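Sulfotransferase (Alicyclobacillus acidocaldarius subsp. acidocaldarius, PDB 3RNL) probably transfers sulfo groups as a sulfotransferase with a P-loop-like alpha-beta-alpha fold, and binds magnesium. Local coordinates at residues Y161-K172 against F282-L293. Sequence-based numbering, arbitrary orientation.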
loop_
_atom_site.group_PDB
_atom_site.type_symbol
_atom_site.label_atom_id
_atom_site.label_comp_id
_atom_site.label_asym_id
_atom_site.label_seq_id
_atom_site.Cartn_x
_atom_site.Cartn_y
_atom_site.Cartn_z
ATOM N N TYR A 161 -4.754 -12.746 3.230
ATOM C CA TYR A 161 -5.701 -11.864 3.883
ATOM C C TYR A 161 -5.122 -11.398 5.194
ATOM O O TYR A 161 -5.170 -10.212 5.521
ATOM C CB TYR A 161 -6.999 -12.616 4.144
ATOM C CG TYR A 161 -7.694 -13.010 2.873
ATOM C CD1 TYR A 161 -8.098 -12.053 1.956
ATOM C CD2 TYR A 161 -7.960 -14.348 2.593
ATOM C CE1 TYR A 161 -8.734 -12.414 0.777
ATOM C CE2 TYR A 161 -8.591 -14.716 1.424
ATOM C CZ TYR A 161 -8.984 -13.750 0.526
ATOM O OH TYR A 161 -9.620 -14.127 -0.638
ATOM N N ARG A 162 -4.600 -12.351 5.952
ATOM C CA ARG A 162 -4.017 -12.053 7.259
ATOM C C ARG A 162 -2.615 -11.446 7.154
ATOM O O ARG A 162 -2.327 -10.435 7.796
ATOM C CB ARG A 162 -3.972 -13.321 8.136
ATOM C CG ARG A 162 -5.333 -13.772 8.682
ATOM C CD ARG A 162 -5.210 -15.159 9.365
ATOM N NE ARG A 162 -6.216 -15.350 10.418
ATOM C CZ ARG A 162 -7.380 -15.970 10.243
ATOM N NH1 ARG A 162 -7.696 -16.463 9.055
ATOM N NH2 ARG A 162 -8.226 -16.103 11.258
ATOM N N ALA A 163 -1.742 -12.051 6.346
ATOM C CA ALA A 163 -0.335 -11.652 6.385
ATOM C C ALA A 163 -0.164 -10.184 6.000
ATOM O O ALA A 163 0.632 -9.449 6.599
ATOM C CB ALA A 163 0.513 -12.542 5.478
ATOM N N VAL A 164 -0.916 -9.750 4.998
ATOM C CA VAL A 164 -0.770 -8.383 4.497
ATOM C C VAL A 164 -1.328 -7.348 5.484
ATOM O O VAL A 164 -0.908 -6.188 5.496
ATOM C CB VAL A 164 -1.404 -8.262 3.081
ATOM C CG1 VAL A 164 -1.597 -6.810 2.674
ATOM C CG2 VAL A 164 -0.515 -9.004 2.076
ATOM N N GLY A 165 -2.255 -7.780 6.325
ATOM C CA GLY A 165 -2.854 -6.903 7.318
ATOM C C GLY A 165 -2.086 -6.820 8.633
ATOM O O GLY A 165 -2.483 -6.040 9.514
ATOM N N LEU A 166 -0.990 -7.566 8.800
ATOM C CA LEU A 166 -0.313 -7.368 10.075
ATOM C C LEU A 166 0.710 -6.274 9.810
ATOM O O LEU A 166 1.910 -6.517 9.620
ATOM C CB LEU A 166 0.405 -8.674 10.440
ATOM C CG LEU A 166 -0.511 -9.857 10.801
ATOM C CD1 LEU A 166 0.223 -11.206 10.764
ATOM C CD2 LEU A 166 -1.098 -9.611 12.182
ATOM N N TYR A 167 0.283 -5.055 10.108
ATOM C CA TYR A 167 1.003 -3.881 9.631
ATOM C C TYR A 167 2.198 -3.538 10.493
ATOM O O TYR A 167 3.120 -2.877 10.023
ATOM C CB TYR A 167 0.107 -2.647 9.629
ATOM C CG TYR A 167 -1.154 -2.715 8.790
ATOM C CD1 TYR A 167 -1.132 -3.149 7.463
ATOM C CD2 TYR A 167 -2.361 -2.300 9.326
ATOM C CE1 TYR A 167 -2.320 -3.170 6.695
ATOM C CE2 TYR A 167 -3.538 -2.330 8.587
ATOM C CZ TYR A 167 -3.507 -2.761 7.270
ATOM O OH TYR A 167 -4.685 -2.762 6.552
ATOM N N ALA A 168 2.149 -3.913 11.769
ATOM C CA ALA A 168 3.075 -3.310 12.725
ATOM C C ALA A 168 4.526 -3.506 12.295
ATOM O O ALA A 168 5.305 -2.548 12.234
ATOM C CB ALA A 168 2.859 -3.865 14.130
ATOM N N ALA A 169 4.904 -4.741 12.005
ATOM C CA ALA A 169 6.306 -4.982 11.640
ATOM C C ALA A 169 6.672 -4.334 10.305
ATOM O O ALA A 169 7.825 -3.944 10.089
ATOM C CB ALA A 169 6.606 -6.488 11.596
ATOM N N GLN A 170 5.702 -4.253 9.398
ATOM C CA GLN A 170 5.941 -3.671 8.078
ATOM C C GLN A 170 6.199 -2.181 8.208
ATOM O O GLN A 170 7.117 -1.640 7.595
ATOM C CB GLN A 170 4.719 -3.887 7.173
ATOM C CG GLN A 170 4.352 -5.374 7.031
ATOM C CD GLN A 170 3.058 -5.570 6.238
ATOM O OE1 GLN A 170 2.846 -4.915 5.230
ATOM N NE2 GLN A 170 2.207 -6.489 6.686
ATOM N N VAL A 171 5.361 -1.512 8.990
ATOM C CA VAL A 171 5.544 -0.079 9.219
ATOM C C VAL A 171 6.836 0.184 10.006
ATOM O O VAL A 171 7.597 1.126 9.688
ATOM C CB VAL A 171 4.324 0.496 9.955
ATOM C CG1 VAL A 171 4.570 1.948 10.360
ATOM C CG2 VAL A 171 3.066 0.374 9.060
ATOM N N LYS A 172 7.115 -0.654 11.005
ATOM C CA LYS A 172 8.350 -0.468 11.777
ATOM C C LYS A 172 9.574 -0.480 10.863
ATOM O O LYS A 172 10.504 0.300 11.043
ATOM C CB LYS A 172 8.512 -1.544 12.852
ATOM C CG LYS A 172 9.813 -1.366 13.661
ATOM C CD LYS A 172 9.943 -2.407 14.757
ATOM C CE LYS A 172 11.155 -2.125 15.668
ATOM N NZ LYS A 172 12.469 -2.480 15.025
ATOM N N PHE A 282 -7.918 -11.605 16.060
ATOM C CA PHE A 282 -6.663 -12.059 15.462
ATOM C C PHE A 282 -5.655 -10.918 15.304
ATOM O O PHE A 282 -4.473 -11.069 15.636
ATOM C CB PHE A 282 -6.892 -12.699 14.090
ATOM C CG PHE A 282 -5.609 -12.995 13.354
ATOM C CD1 PHE A 282 -4.862 -14.121 13.670
ATOM C CD2 PHE A 282 -5.129 -12.115 12.386
ATOM C CE1 PHE A 282 -3.667 -14.382 13.008
ATOM C CE2 PHE A 282 -3.940 -12.367 11.722
ATOM C CZ PHE A 282 -3.203 -13.503 12.041
ATOM N N PHE A 283 -6.133 -9.785 14.796
ATOM C CA PHE A 283 -5.264 -8.635 14.529
ATOM C C PHE A 283 -4.991 -7.787 15.774
ATOM O O PHE A 283 -4.091 -6.944 15.760
ATOM C CB PHE A 283 -5.887 -7.728 13.450
ATOM C CG PHE A 283 -5.888 -8.335 12.067
ATOM C CD1 PHE A 283 -4.699 -8.572 11.402
ATOM C CD2 PHE A 283 -7.083 -8.662 11.434
ATOM C CE1 PHE A 283 -4.697 -9.129 10.112
ATOM C CE2 PHE A 283 -7.088 -9.225 10.159
ATOM C CZ PHE A 283 -5.885 -9.449 9.496
ATOM N N ALA A 284 -5.752 -8.002 16.844
ATOM C CA ALA A 284 -5.697 -7.094 17.999
ATOM C C ALA A 284 -4.298 -6.873 18.596
ATOM O O ALA A 284 -3.917 -5.734 18.882
ATOM C CB ALA A 284 -6.692 -7.510 19.079
ATOM N N PRO A 285 -3.521 -7.953 18.796
ATOM C CA PRO A 285 -2.192 -7.697 19.375
ATOM C C PRO A 285 -1.312 -6.870 18.431
ATOM O O PRO A 285 -0.552 -6.001 18.889
ATOM C CB PRO A 285 -1.613 -9.106 19.580
ATOM C CG PRO A 285 -2.863 -10.005 19.691
ATOM C CD PRO A 285 -3.822 -9.394 18.696
ATOM N N ASP A 286 -1.417 -7.123 17.132
ATOM C CA ASP A 286 -0.631 -6.361 16.160
ATOM C C ASP A 286 -1.090 -4.908 16.121
ATOM O O ASP A 286 -0.274 -3.989 15.999
ATOM C CB ASP A 286 -0.731 -6.993 14.769
ATOM C CG ASP A 286 0.378 -6.529 13.846
ATOM O OD1 ASP A 286 1.520 -7.029 13.996
ATOM O OD2 ASP A 286 0.106 -5.669 12.987
ATOM N N VAL A 287 -2.401 -4.697 16.219
ATOM C CA VAL A 287 -2.945 -3.336 16.229
ATOM C C VAL A 287 -2.434 -2.556 17.449
ATOM O O VAL A 287 -2.076 -1.373 17.348
ATOM C CB VAL A 287 -4.497 -3.344 16.194
ATOM C CG1 VAL A 287 -5.064 -1.939 16.494
ATOM C CG2 VAL A 287 -4.985 -3.859 14.835
ATOM N N ALA A 288 -2.361 -3.218 18.597
ATOM C CA ALA A 288 -1.868 -2.553 19.800
ATOM C C ALA A 288 -0.407 -2.145 19.643
ATOM O O ALA A 288 0.006 -1.056 20.098
ATOM C CB ALA A 288 -2.066 -3.433 21.049
ATOM N N ARG A 289 0.381 -3.010 19.009
ATOM C CA ARG A 289 1.783 -2.690 18.722
ATOM C C ARG A 289 1.896 -1.519 17.749
ATOM O O ARG A 289 2.760 -0.649 17.889
ATOM C CB ARG A 289 2.514 -3.905 18.141
ATOM C CG ARG A 289 2.719 -5.047 19.145
ATOM C CD ARG A 289 3.683 -6.117 18.605
ATOM N NE ARG A 289 3.140 -6.854 17.464
ATOM C CZ ARG A 289 2.431 -7.975 17.564
ATOM N NH1 ARG A 289 2.171 -8.497 18.756
ATOM N NH2 ARG A 289 1.983 -8.579 16.475
ATOM N N LEU A 290 1.019 -1.512 16.753
ATOM C CA LEU A 290 1.007 -0.458 15.751
ATOM C C LEU A 290 0.682 0.903 16.379
ATOM O O LEU A 290 1.298 1.911 16.012
ATOM C CB LEU A 290 0.000 -0.806 14.638
ATOM C CG LEU A 290 -0.187 0.201 13.499
ATOM C CD1 LEU A 290 1.097 0.295 12.692
ATOM C CD2 LEU A 290 -1.369 -0.236 12.595
ATOM N N GLU A 291 -0.282 0.940 17.305
ATOM C CA GLU A 291 -0.646 2.197 17.976
ATOM C C GLU A 291 0.584 2.868 18.577
ATOM O O GLU A 291 0.807 4.079 18.421
ATOM C CB GLU A 291 -1.665 1.948 19.096
ATOM C CG GLU A 291 -3.049 1.587 18.602
ATOM C CD GLU A 291 -4.044 1.391 19.737
ATOM O OE1 GLU A 291 -3.638 0.932 20.830
ATOM O OE2 GLU A 291 -5.236 1.703 19.532
ATOM N N ALA A 292 1.383 2.071 19.273
ATOM C CA ALA A 292 2.591 2.593 19.915
ATOM C C ALA A 292 3.630 3.049 18.888
ATOM O O ALA A 292 4.378 4.007 19.125
ATOM C CB ALA A 292 3.193 1.547 20.840
ATOM N N LEU A 293 3.689 2.361 17.752
ATOM C CA LEU A 293 4.647 2.715 16.700
ATOM C C LEU A 293 4.311 4.050 16.046
ATOM O O LEU A 293 5.185 4.894 15.861
ATOM C CB LEU A 293 4.709 1.633 15.609
ATOM C CG LEU A 293 5.552 0.389 15.889
ATOM C CD1 LEU A 293 5.331 -0.667 14.818
ATOM C CD2 LEU A 293 7.038 0.755 15.985
HETATM O O HOH W 1 -2.460 -5.010 12.177
HETATM O O HOH W 2 3.430 -7.164 12.298
#
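With CG trans to its own backbone N (chi1 -162°), Asp-286 directs its carboxylate from helix 273-294 at the first turn of helix 167-178. There OD2 accepts a nearly straight hydrogen bond from Ala-168 N (3.0 Å, 167°), which approaches from the syn side, somewhat out of the carboxylate plane. Water 1 joins OD2 to Gly-165 O, and water 2 links OD1 to Leu-166 O and Ala-169 N, so the buried carboxylate is gripped at both oxygens. In one of the two conformers of Arg-289, its NH2 also forms a salt bridge to OD1 on the anti side. The helix start, with Ala-168 N as direct donor, probably helps to stabilise the charge. Ala-168 CB enters as a knob between Asp-286, Arg-289, Leu-290 and Leu-293. The extended chain of Arg-162 lies over one face of the Phe-282 ring, with CD in CH-pi contact and the guanidinium, almost perpendicular, in cation-pi contact. Leu-166 CD2 packs against Phe-283 CD1 (3.8 Å), and the Phe-283 ring edge faces Arg-162 O. The axes of 167-172 and 282-293 approach to 8.6 Å and diverge by 30°, joining the C-terminal helix to the helix leading into edge strand 183-187 of the alpha-beta-alpha sandwich.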